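Local coordinates for protein TipC2 (Streptococcus intermedius B196, PDB 6DHX) that probably serves as an immunity protein, protecting its bacterium from an antibacterial toxin exported by the type VII secretion system, at residues I77-S82 and Q164-D169. Sequence-based numbering, arbitrary orientation.
Sequences IAIDFS and QKVLKD
Val166 points its two methyl groups at two isoleucines of the strand, and this small apolar trio makes up most of the contact. Val166 CG2 meets Ile77 CG2 at 3.7 Å, while Val166 CG1 reaches the terminal methyl, Ile79 CD1, at 3.8 Å. With CG1 anti to the backbone N (chi1 174°), the valine presents one branch to each isoleucine, and the valine and isoleucine side chains run antiparallel as they overlap. Beta-branched residues suit the extended strand, and a short valine fits on the helix residue whose CA lies nearest the strand, Val166 CA being 8.5 Å from Ile77 CA. Here helix 151-173 packs on one face of the curled, mostly antiparallel sheet; the axes of segments 77-82 and 164-169 approach to 10.6 Å and are inclined by 46°. Ile77 and Ile79, two residues apart, both face the helix, whereas Ala78 points away from it and touches Tyr93 of the adjoining strand 89-99. A second kind of apolar contact uses the stem of a charged side chain: the Lys165 methylenes run at a slant across the end of Ile77, with Lys165 CE 3.6 Å from Ile77 CD1. Lysine suits this border position because its chain is apolar but its end is polar; bent at chi4 (65°), it delivers NZ to a hydrogen bond with the carbonyl oxygen of Ala69.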
loop_
_atom_site.group_PDB
_atom_site.type_symbol
_atom_site.label_atom_id
_atom_site.label_comp_id
_atom_site.label_asym_id
_atom_site.label_seq_id
_atom_site.Cartn_x
_atom_site.Cartn_y
_atom_site.Cartn_z
ATOM N N ILE A 77 -6.115 -0.232 5.785
ATOM C CA ILE A 77 -4.910 0.355 5.220
ATOM C C ILE A 77 -3.770 -0.551 5.648
ATOM O O ILE A 77 -3.605 -0.816 6.842
ATOM C CB ILE A 77 -4.659 1.811 5.712
ATOM C CG1 ILE A 77 -5.890 2.712 5.553
ATOM C CG2 ILE A 77 -3.399 2.404 4.998
ATOM C CD1 ILE A 77 -5.819 4.032 6.376
ATOM N N ALA A 78 -2.980 -1.027 4.693
ATOM C CA ALA A 78 -2.006 -2.061 5.030
ATOM C C ALA A 78 -0.756 -1.905 4.182
ATOM O O ALA A 78 -0.786 -1.329 3.088
ATOM C CB ALA A 78 -2.624 -3.458 4.853
ATOM N N ILE A 79 0.366 -2.388 4.721
ATOM C CA ILE A 79 1.637 -2.418 3.991
ATOM C C ILE A 79 2.182 -3.827 4.096
ATOM O O ILE A 79 2.408 -4.308 5.199
ATOM C CB ILE A 79 2.675 -1.431 4.556
ATOM C CG1 ILE A 79 2.072 -0.029 4.743
ATOM C CG2 ILE A 79 3.904 -1.414 3.620
ATOM C CD1 ILE A 79 3.009 0.933 5.523
ATOM N N ASP A 80 2.382 -4.490 2.966
ATOM C CA ASP A 80 2.976 -5.825 2.960
ATOM C C ASP A 80 4.378 -5.750 2.379
ATOM O O ASP A 80 4.603 -5.032 1.415
ATOM C CB ASP A 80 2.154 -6.815 2.112
ATOM C CG ASP A 80 0.887 -7.249 2.794
ATOM O OD1 ASP A 80 0.880 -7.305 4.019
ATOM O OD2 ASP A 80 -0.152 -7.462 2.119
ATOM N N PHE A 81 5.311 -6.524 2.931
ATOM C CA PHE A 81 6.686 -6.573 2.435
ATOM C C PHE A 81 7.000 -7.948 1.864
ATOM O O PHE A 81 6.716 -8.955 2.527
ATOM C CB PHE A 81 7.645 -6.286 3.600
ATOM C CG PHE A 81 7.575 -4.877 4.063
ATOM C CD1 PHE A 81 6.580 -4.470 4.947
ATOM C CD2 PHE A 81 8.475 -3.925 3.572
ATOM C CE1 PHE A 81 6.470 -3.120 5.383
ATOM C CE2 PHE A 81 8.379 -2.582 3.982
ATOM C CZ PHE A 81 7.347 -2.172 4.881
ATOM N N SER A 82 7.546 -7.997 0.640
ATOM C CA SER A 82 7.941 -9.268 0.027
ATOM C C SER A 82 9.435 -9.165 -0.194
ATOM O O SER A 82 9.884 -8.476 -1.117
ATOM C CB SER A 82 7.216 -9.550 -1.292
ATOM O OG SER A 82 5.819 -9.644 -1.064
ATOM N N GLN A 164 -0.719 11.627 2.486
ATOM C CA GLN A 164 -0.995 12.393 3.697
ATOM C C GLN A 164 -1.135 11.514 4.927
ATOM O O GLN A 164 -1.234 12.031 6.060
ATOM C CB GLN A 164 -2.275 13.249 3.500
ATOM C CG GLN A 164 -2.095 14.379 2.458
ATOM C CD GLN A 164 -0.715 15.024 2.596
ATOM O OE1 GLN A 164 -0.301 15.404 3.703
ATOM N NE2 GLN A 164 0.018 15.106 1.486
ATOM N N LYS A 165 -1.107 10.200 4.765
ATOM C CA LYS A 165 -1.210 9.351 5.936
ATOM C C LYS A 165 -0.032 8.383 5.991
ATOM O O LYS A 165 0.836 8.523 6.878
ATOM C CB LYS A 165 -2.557 8.614 5.956
ATOM C CG LYS A 165 -2.855 7.874 7.263
ATOM C CD LYS A 165 -4.334 7.454 7.262
ATOM C CE LYS A 165 -4.702 6.702 8.513
ATOM N NZ LYS A 165 -4.599 7.561 9.753
ATOM N N VAL A 166 0.051 7.429 5.062
ATOM C CA VAL A 166 1.095 6.394 5.159
ATOM C C VAL A 166 2.484 7.008 5.056
ATOM O O VAL A 166 3.371 6.719 5.876
ATOM C CB VAL A 166 0.916 5.316 4.074
ATOM C CG1 VAL A 166 2.119 4.328 4.119
ATOM C CG2 VAL A 166 -0.443 4.583 4.241
ATOM N N LEU A 167 2.717 7.822 4.029
ATOM C CA LEU A 167 4.073 8.345 3.852
ATOM C C LEU A 167 4.364 9.448 4.868
ATOM O O LEU A 167 5.513 9.607 5.317
ATOM C CB LEU A 167 4.298 8.850 2.421
ATOM C CG LEU A 167 4.259 7.755 1.335
ATOM C CD1 LEU A 167 4.527 8.367 -0.063
ATOM C CD2 LEU A 167 5.318 6.621 1.624
ATOM N N LYS A 168 3.353 10.204 5.260
ATOM C CA LYS A 168 3.568 11.208 6.309
ATOM C C LYS A 168 3.896 10.520 7.640
ATOM O O LYS A 168 4.767 10.974 8.404
ATOM C CB LYS A 168 2.319 12.081 6.428
ATOM C CG LYS A 168 2.498 13.279 7.343
ATOM C CD LYS A 168 1.210 14.077 7.429
ATOM C CE LYS A 168 1.413 15.429 8.096
ATOM N NZ LYS A 168 0.150 16.204 8.090
ATOM N N ASP A 169 3.239 9.384 7.902
ATOM C CA ASP A 169 3.557 8.568 9.076
ATOM C C ASP A 169 4.988 8.057 9.025
ATOM O O ASP A 169 5.680 8.047 10.046
ATOM C CB ASP A 169 2.606 7.368 9.184
ATOM C CG ASP A 169 1.255 7.737 9.763
ATOM O OD1 ASP A 169 1.103 8.866 10.253
ATOM O OD2 ASP A 169 0.339 6.902 9.715
#